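Local coordinates for ORF 37 (Human herpesvirus 8 type M, PDB 3FHD), which acts as a PD-(D/E)XK-type endonuclease and exonuclease on double- and single-stranded DNA, helping process branched viral DNA intermediates into unit-length genomes, at residues A[285-290]-A[455-460]; A[310-315]-A[319-324]; A[346-351]-A[471-476]. All blocks are in the same frame, centred on the assembly; numbering follows the deposited sequence.

Contact 1: residues A[285-290]-A[455-460]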
# COMPACT_ATOMS: atom_id res chain seq x y z
N ALA A 285 7.54 10.61 31.10
CA ALA A 285 7.43 11.93 31.72
C ALA A 285 6.64 12.89 30.82
O ALA A 285 5.67 13.50 31.27
CB ALA A 285 8.81 12.50 32.07
N ALA A 286 7.05 12.99 29.55
CA ALA A 286 6.39 13.83 28.57
C ALA A 286 4.96 13.37 28.27
O ALA A 286 4.06 14.20 28.09
CB ALA A 286 7.20 13.89 27.31
N TYR A 287 4.74 12.06 28.19
CA TYR A 287 3.40 11.51 27.98
C TYR A 287 2.39 11.91 29.07
O TYR A 287 1.27 12.32 28.76
CB TYR A 287 3.45 9.98 27.84
CG TYR A 287 2.09 9.33 27.93
CD1 TYR A 287 1.24 9.31 26.82
CD2 TYR A 287 1.64 8.73 29.12
CE1 TYR A 287 -0.02 8.72 26.89
CE2 TYR A 287 0.38 8.12 29.21
CZ TYR A 287 -0.45 8.14 28.08
OH TYR A 287 -1.69 7.54 28.13
N GLN A 288 2.81 11.78 30.33
CA GLN A 288 2.00 12.19 31.47
C GLN A 288 1.44 13.60 31.31
O GLN A 288 0.24 13.83 31.54
CB GLN A 288 2.80 12.09 32.77
CG GLN A 288 2.85 10.70 33.41
CD GLN A 288 3.64 10.70 34.73
OE1 GLN A 288 4.84 10.94 34.75
NE2 GLN A 288 2.95 10.42 35.84
N ARG A 289 2.31 14.54 30.91
CA ARG A 289 1.92 15.95 30.73
C ARG A 289 0.90 16.10 29.62
O ARG A 289 -0.10 16.80 29.78
CB ARG A 289 3.14 16.82 30.41
N LEU A 290 1.18 15.44 28.49
CA LEU A 290 0.26 15.40 27.35
C LEU A 290 -1.11 14.82 27.70
O LEU A 290 -2.13 15.35 27.26
CB LEU A 290 0.88 14.61 26.18
CG LEU A 290 0.11 14.45 24.86
CD1 LEU A 290 0.02 15.78 24.14
CD2 LEU A 290 0.80 13.40 24.00
N ILE A 455 -0.06 -1.42 24.06
CA ILE A 455 -1.24 -0.57 24.25
C ILE A 455 -1.14 0.75 23.46
O ILE A 455 -0.17 1.49 23.64
CB ILE A 455 -1.43 -0.28 25.76
CG1 ILE A 455 -1.86 -1.56 26.50
CG2 ILE A 455 -2.40 0.89 26.02
CD1 ILE A 455 -1.72 -1.45 28.05
N PRO A 456 -2.14 1.06 22.60
CA PRO A 456 -2.15 2.35 21.91
C PRO A 456 -2.44 3.52 22.85
O PRO A 456 -3.33 3.45 23.71
CB PRO A 456 -3.25 2.21 20.86
CG PRO A 456 -4.16 1.14 21.39
CD PRO A 456 -3.31 0.23 22.25
N THR A 457 -1.67 4.59 22.66
CA THR A 457 -1.75 5.77 23.51
C THR A 457 -2.19 7.02 22.74
O THR A 457 -2.85 7.89 23.30
CB THR A 457 -0.38 6.10 24.17
OG1 THR A 457 0.59 6.30 23.14
CG2 THR A 457 0.08 4.96 25.10
N LEU A 458 -1.80 7.10 21.47
CA LEU A 458 -1.95 8.33 20.70
C LEU A 458 -2.12 7.98 19.23
O LEU A 458 -1.45 7.08 18.72
CB LEU A 458 -0.70 9.17 20.88
CG LEU A 458 -0.58 10.61 20.36
CD1 LEU A 458 -1.42 11.57 21.22
CD2 LEU A 458 0.92 11.01 20.41
N LEU A 459 -3.02 8.72 18.58
CA LEU A 459 -3.28 8.59 17.14
C LEU A 459 -3.19 9.97 16.49
O LEU A 459 -3.82 10.93 16.94
CB LEU A 459 -4.65 7.93 16.89
CG LEU A 459 -5.06 7.66 15.43
CD1 LEU A 459 -4.22 6.59 14.79
CD2 LEU A 459 -6.55 7.30 15.33
N ILE A 460 -2.39 10.09 15.44
CA ILE A 460 -2.35 11.32 14.67
C ILE A 460 -2.82 11.02 13.23
O ILE A 460 -2.35 10.07 12.63
CB ILE A 460 -0.93 11.90 14.65
CG1 ILE A 460 -0.46 12.15 16.11
CG2 ILE A 460 -0.88 13.16 13.79
CD1 ILE A 460 0.83 12.94 16.22
O HOH W 1 -3.25 8.16 26.00

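Contact 2: residues A[310-315]-A[319-324]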
# COMPACT_ATOMS: atom_id res chain seq x y z
N ALA A 310 10.30 12.74 15.30
CA ALA A 310 9.51 12.44 14.11
C ALA A 310 9.02 13.70 13.41
O ALA A 310 8.44 13.62 12.32
CB ALA A 310 8.34 11.50 14.46
N VAL A 311 9.24 14.87 14.01
CA VAL A 311 8.82 16.14 13.44
C VAL A 311 10.05 17.01 13.15
O VAL A 311 10.99 17.07 13.98
CB VAL A 311 7.88 16.91 14.42
CG1 VAL A 311 7.62 18.32 13.95
CG2 VAL A 311 6.57 16.14 14.63
N GLU A 312 10.06 17.68 12.00
CA GLU A 312 11.17 18.57 11.62
C GLU A 312 10.62 19.97 11.32
O GLU A 312 9.64 20.11 10.59
CB GLU A 312 11.94 17.99 10.42
CG GLU A 312 13.05 18.91 9.84
CD GLU A 312 13.45 18.58 8.38
OE1 GLU A 312 12.62 18.07 7.58
OE2 GLU A 312 14.62 18.87 8.01
N TYR A 313 11.24 21.01 11.87
CA TYR A 313 10.88 22.37 11.48
C TYR A 313 11.58 22.73 10.16
O TYR A 313 12.79 22.53 10.01
CB TYR A 313 11.22 23.41 12.57
CG TYR A 313 11.16 24.84 12.06
CD1 TYR A 313 9.94 25.48 11.84
CD2 TYR A 313 12.34 25.54 11.77
CE1 TYR A 313 9.88 26.78 11.35
CE2 TYR A 313 12.29 26.84 11.29
CZ TYR A 313 11.07 27.46 11.08
OH TYR A 313 11.04 28.77 10.62
N VAL A 314 10.80 23.24 9.22
CA VAL A 314 11.34 23.65 7.92
C VAL A 314 10.99 25.12 7.71
O VAL A 314 9.81 25.49 7.68
CB VAL A 314 10.79 22.79 6.72
CG1 VAL A 314 11.52 23.15 5.43
CG2 VAL A 314 10.88 21.30 6.99
N GLY A 315 12.02 25.96 7.56
CA GLY A 315 11.80 27.38 7.37
C GLY A 315 11.44 27.75 5.94
O GLY A 315 11.55 26.92 5.04
N LEU A 319 14.58 23.38 2.07
CA LEU A 319 14.31 22.03 1.59
C LEU A 319 14.17 21.09 2.79
O LEU A 319 15.10 20.98 3.58
CB LEU A 319 15.48 21.59 0.70
CG LEU A 319 15.49 20.29 -0.11
CD1 LEU A 319 14.39 20.25 -1.17
CD2 LEU A 319 16.85 20.18 -0.78
N PRO A 320 13.01 20.40 2.92
CA PRO A 320 12.89 19.44 4.04
C PRO A 320 13.87 18.27 3.86
O PRO A 320 14.20 17.92 2.73
CB PRO A 320 11.43 18.95 3.94
CG PRO A 320 10.73 19.92 3.02
CD PRO A 320 11.79 20.42 2.08
N SER A 321 14.36 17.69 4.95
CA SER A 321 15.17 16.50 4.80
C SER A 321 14.24 15.31 4.56
O SER A 321 13.01 15.46 4.55
CB SER A 321 16.07 16.26 6.02
OG SER A 321 15.33 15.84 7.15
N GLU A 322 14.82 14.13 4.33
CA GLU A 322 14.03 12.92 4.10
C GLU A 322 13.86 12.13 5.40
O GLU A 322 13.24 11.06 5.39
CB GLU A 322 14.70 12.05 3.03
CG GLU A 322 14.54 12.54 1.61
CD GLU A 322 15.43 11.79 0.62
OE1 GLU A 322 16.48 11.25 1.03
OE2 GLU A 322 15.08 11.74 -0.59
N SER A 323 14.37 12.68 6.50
CA SER A 323 14.52 11.94 7.77
C SER A 323 13.22 11.46 8.46
O SER A 323 13.20 10.35 9.03
CB SER A 323 15.44 12.70 8.76
OG SER A 323 14.74 13.63 9.60
N ASP A 324 12.16 12.27 8.45
CA ASP A 324 10.86 11.75 8.90
C ASP A 324 9.72 12.45 8.17
O ASP A 324 9.94 13.33 7.36
CB ASP A 324 10.66 11.76 10.44
CG ASP A 324 9.98 10.47 10.97
OD1 ASP A 324 9.11 9.91 10.29
OD2 ASP A 324 10.34 9.99 12.07
O HOH W 2 12.18 15.44 7.93

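Contact 3: residues A[346-351]-A[471-476]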
# COMPACT_ATOMS: atom_id res chain seq x y z
N LEU A 346 14.96 24.30 -9.57
CA LEU A 346 14.67 22.94 -10.03
C LEU A 346 13.84 22.10 -9.07
O LEU A 346 13.43 20.98 -9.39
CB LEU A 346 15.97 22.21 -10.38
CG LEU A 346 16.55 22.76 -11.67
CD1 LEU A 346 18.04 22.63 -11.60
CD2 LEU A 346 15.96 22.09 -12.88
N HIS A 347 13.60 22.62 -7.88
CA HIS A 347 12.71 21.97 -6.96
C HIS A 347 11.27 22.47 -7.11
O HIS A 347 10.55 22.56 -6.10
CB HIS A 347 13.19 22.20 -5.52
CG HIS A 347 14.48 21.52 -5.18
ND1 HIS A 347 15.65 22.22 -4.94
CD2 HIS A 347 14.80 20.21 -5.03
CE1 HIS A 347 16.62 21.38 -4.65
NE2 HIS A 347 16.13 20.15 -4.69
N ASN A 348 10.85 22.79 -8.34
CA ASN A 348 9.50 23.33 -8.57
C ASN A 348 8.34 22.36 -8.23
O ASN A 348 7.31 22.78 -7.69
CB ASN A 348 9.34 24.01 -9.97
CG ASN A 348 9.61 23.05 -11.16
OD1 ASN A 348 10.29 22.03 -11.02
ND2 ASN A 348 9.07 23.41 -12.35
N LEU A 349 8.54 21.07 -8.49
CA LEU A 349 7.56 20.05 -8.08
C LEU A 349 7.41 20.03 -6.55
O LEU A 349 6.30 20.03 -6.04
CB LEU A 349 7.94 18.67 -8.61
CG LEU A 349 6.92 17.53 -8.43
CD1 LEU A 349 6.95 16.62 -9.64
CD2 LEU A 349 7.17 16.75 -7.14
N ILE A 350 8.53 20.04 -5.83
CA ILE A 350 8.50 20.10 -4.36
C ILE A 350 7.75 21.34 -3.84
O ILE A 350 6.88 21.23 -2.97
CB ILE A 350 9.92 19.95 -3.70
CG1 ILE A 350 10.41 18.49 -3.78
CG2 ILE A 350 9.90 20.37 -2.24
CD1 ILE A 350 9.60 17.50 -2.97
N ARG A 351 8.07 22.50 -4.41
CA ARG A 351 7.39 23.74 -4.02
C ARG A 351 5.87 23.63 -4.17
O ARG A 351 5.11 24.04 -3.28
CB ARG A 351 7.93 24.92 -4.83
CG ARG A 351 7.97 26.19 -4.04
CD ARG A 351 8.41 27.37 -4.91
NE ARG A 351 9.76 27.18 -5.44
CZ ARG A 351 10.89 27.58 -4.85
NH1 ARG A 351 10.87 28.21 -3.67
NH2 ARG A 351 12.05 27.35 -5.45
N LYS A 471 1.73 14.50 -9.81
CA LYS A 471 1.49 13.06 -10.00
C LYS A 471 1.86 12.58 -11.39
O LYS A 471 2.49 11.53 -11.54
CB LYS A 471 0.02 12.72 -9.79
CG LYS A 471 -0.35 12.45 -8.38
CD LYS A 471 -1.84 12.51 -8.24
CE LYS A 471 -2.48 11.18 -8.25
NZ LYS A 471 -3.88 11.27 -7.75
N HIS A 472 1.43 13.34 -12.40
CA HIS A 472 1.74 12.98 -13.79
C HIS A 472 3.26 12.83 -14.02
O HIS A 472 3.70 11.86 -14.63
CB HIS A 472 1.10 13.98 -14.76
CG HIS A 472 1.43 13.72 -16.20
ND1 HIS A 472 2.50 14.31 -16.85
CD2 HIS A 472 0.82 12.94 -17.13
CE1 HIS A 472 2.54 13.90 -18.10
NE2 HIS A 472 1.53 13.07 -18.30
N ARG A 473 4.06 13.77 -13.51
CA ARG A 473 5.52 13.73 -13.75
C ARG A 473 6.18 12.53 -13.05
O ARG A 473 7.00 11.83 -13.65
CB ARG A 473 6.18 15.03 -13.30
CG ARG A 473 7.61 15.12 -13.87
CD ARG A 473 8.48 16.13 -13.20
NE ARG A 473 8.14 17.50 -13.57
CZ ARG A 473 8.73 18.56 -13.02
NH1 ARG A 473 9.69 18.39 -12.11
NH2 ARG A 473 8.36 19.79 -13.39
N LEU A 474 5.81 12.30 -11.81
CA LEU A 474 6.41 11.22 -10.99
C LEU A 474 6.05 9.84 -11.56
O LEU A 474 6.93 8.94 -11.66
CB LEU A 474 6.00 11.37 -9.51
CG LEU A 474 6.48 12.65 -8.84
CD1 LEU A 474 5.90 12.76 -7.41
CD2 LEU A 474 8.03 12.73 -8.77
N LEU A 475 4.79 9.65 -11.97
CA LEU A 475 4.37 8.35 -12.56
C LEU A 475 5.11 8.13 -13.89
O LEU A 475 5.55 7.01 -14.17
CB LEU A 475 2.85 8.28 -12.80
CG LEU A 475 1.92 8.23 -11.58
CD1 LEU A 475 0.43 8.57 -12.00
CD2 LEU A 475 2.02 6.87 -10.87
N HIS A 476 5.29 9.18 -14.69
CA HIS A 476 6.06 9.06 -15.93
C HIS A 476 7.54 8.62 -15.67
O HIS A 476 8.06 7.76 -16.37
CB HIS A 476 6.03 10.38 -16.73
CG HIS A 476 6.94 10.37 -17.91
ND1 HIS A 476 6.61 9.75 -19.10
CD2 HIS A 476 8.20 10.86 -18.07
CE1 HIS A 476 7.61 9.90 -19.96
NE2 HIS A 476 8.58 10.57 -19.36
O HOH W 3 10.92 19.84 -9.79

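Contact 1: residues A[285-290]-A[455-460]
The phenol ring of Y287 meets T457 obliquely through one ring corner, with CE1 lying 3.8 Å from T457 CB, while a water sits at the ring edge, in its plane, beyond the hydroxyl. The ring of F275 also meets that of Y287, their planes inclined at about 40°. Y287 carries CG anti to the backbone N (chi1 167°), which sends the ring out from helix 282-292 toward the strand. Its hydroxyl then donates to the water, Y287 OH being 2.7 Å from the water oxygen. The water in turn donates a hydrogen bond to T457 O, 2.7 Å from its oxygen, so that helix and strand are joined by a relayed polar link although no direct hydrogen bond spans the contact. One turn further along the helix, L290 adds a purely apolar touch: its CD2 branch reaches L458 CD1 at 4.0 Å, the two leucine side chains meeting at about a right angle. F302 of helix 296-303 packs on L458 as well, and A298 and L299 of that helix pack on L290, so the leucine pair is embedded in a larger apolar layer. T457 OG1 turns to a weak hydrogen bond with F430 O. T457 and L458, though consecutive, both point toward the helix, whereas P456 and L459 rest on helix 203-217 across the sheet. That break in alternation is the mark of a classic beta bulge, with T457 and L458 together facing F430, set here in the helix-flanked central sheet of a PD-(D/E)XK nuclease.

Contact 2: residues A[310-315]-A[319-324]
Segments 310-315 and 319-324 run antiparallel, their end-to-end directions 170° apart, with the CA atoms of A310 and D324 5.4 Å from each other, yet no backbone-to-backbone hydrogen bond pairs them. E312 spans the gap instead. Its side chain, fully extended from the strand, brings the carboxylate to the backbone of S321, whose single N-H is shared between both oxygens. S321 N lies 3.2 Å from E312 OE1 and 3.3 Å from E312 OE2, the second approach being the straighter (158° against 143°). Each oxygen uses its syn lone pair, so the amide points into the mouth of the carboxylate. A water lies 2.7 Å from E312 OE1, probably as donor, and accepts from D324 N at 3.2 Å, linking the strand's carboxylate to the far end of the loop. Next to this polar centre, V314 and P320 meet at about a right angle, V314 CG2 standing 3.9 Å from P320 CB. At the other end, D324 lays its carboxylate alongside the backbone of A310, with OD2 3.3 Å from A310 CA; the same oxygen forms salt bridges with R270 and K272, and a bound sulfate lies about 6 Å from the D324 side chain. Strand 311-313 is the outermost strand at its end of the mixed sheet and pairs in parallel with 326-328. The chain must therefore double back between them, and segment 319-324 is part of that return, flanked by N390 and R392, which hydrogen-bond its carbonyl oxygens.

Contact 3: residues A[346-351]-A[471-476]
The opening turn of helix 348-355 approaches the side of helix 468-489, the backbones coming nearest at L349 and R473 with 8.7 Å between their CA atoms. This is helix-helix packing at a helix start, H347 occupying the N-cap position, and it is partly exposed. L349 lies at its centre. Its CD1 branch lies against the aliphatic part of R473, 3.9 Å from R473 CD, and over one face of the guanidinium, the two side chains sliding past each other in opposite directions. The same methyl packs on L474, at 4.1 Å from L474 CG. L474 in turn rests on L400 of helix 394-412 and on F170 and V174 of helix 170-175, which connects the contact to the protein interior. R473 bends at chi3 (-74°), and this turns its guanidinium across the end of N348. N348 OD1 lies at the guanidinium edge, in its plane, but 3.8 Å from R473 NH2; the amide and guanidinium planes are 43° apart. A water bridges the two sides instead, using two protons and two acceptor positions. It donates to L346 O and to N348 OD1, the latter 2.6 Å from the water oxygen, and it accepts from R473 NH1 at 3.0 Å. Its fourth partner is an amide of the first helical turn: L349 N donates to the water oxygen over 3.0 Å, and makes a weak bond to N348 OD1 as well.

Overall arrangement
Contacts 1 and 2 are buried and both reach the mixed sheet, the first at strand 455-464 within it and the second at outermost strand 311-313; contact 3 is a partly exposed meeting of two helices. Contact 1 is made of apolar packing and one water-relayed link, whereas a glutamate accepting a backbone N-H dominates contact 2, and contact 3 mixes leucine packing with an arginine held through water. Strand 455-464 leads straight into helix 468-489, so contacts 1 and 3 share consecutive elements although their centres lie 36 Å apart. Contacts 2 and 3 touch directly, with L319 CD1 3.9 Å from H347 CD2. Contact 2 lies nearest the magnesium region.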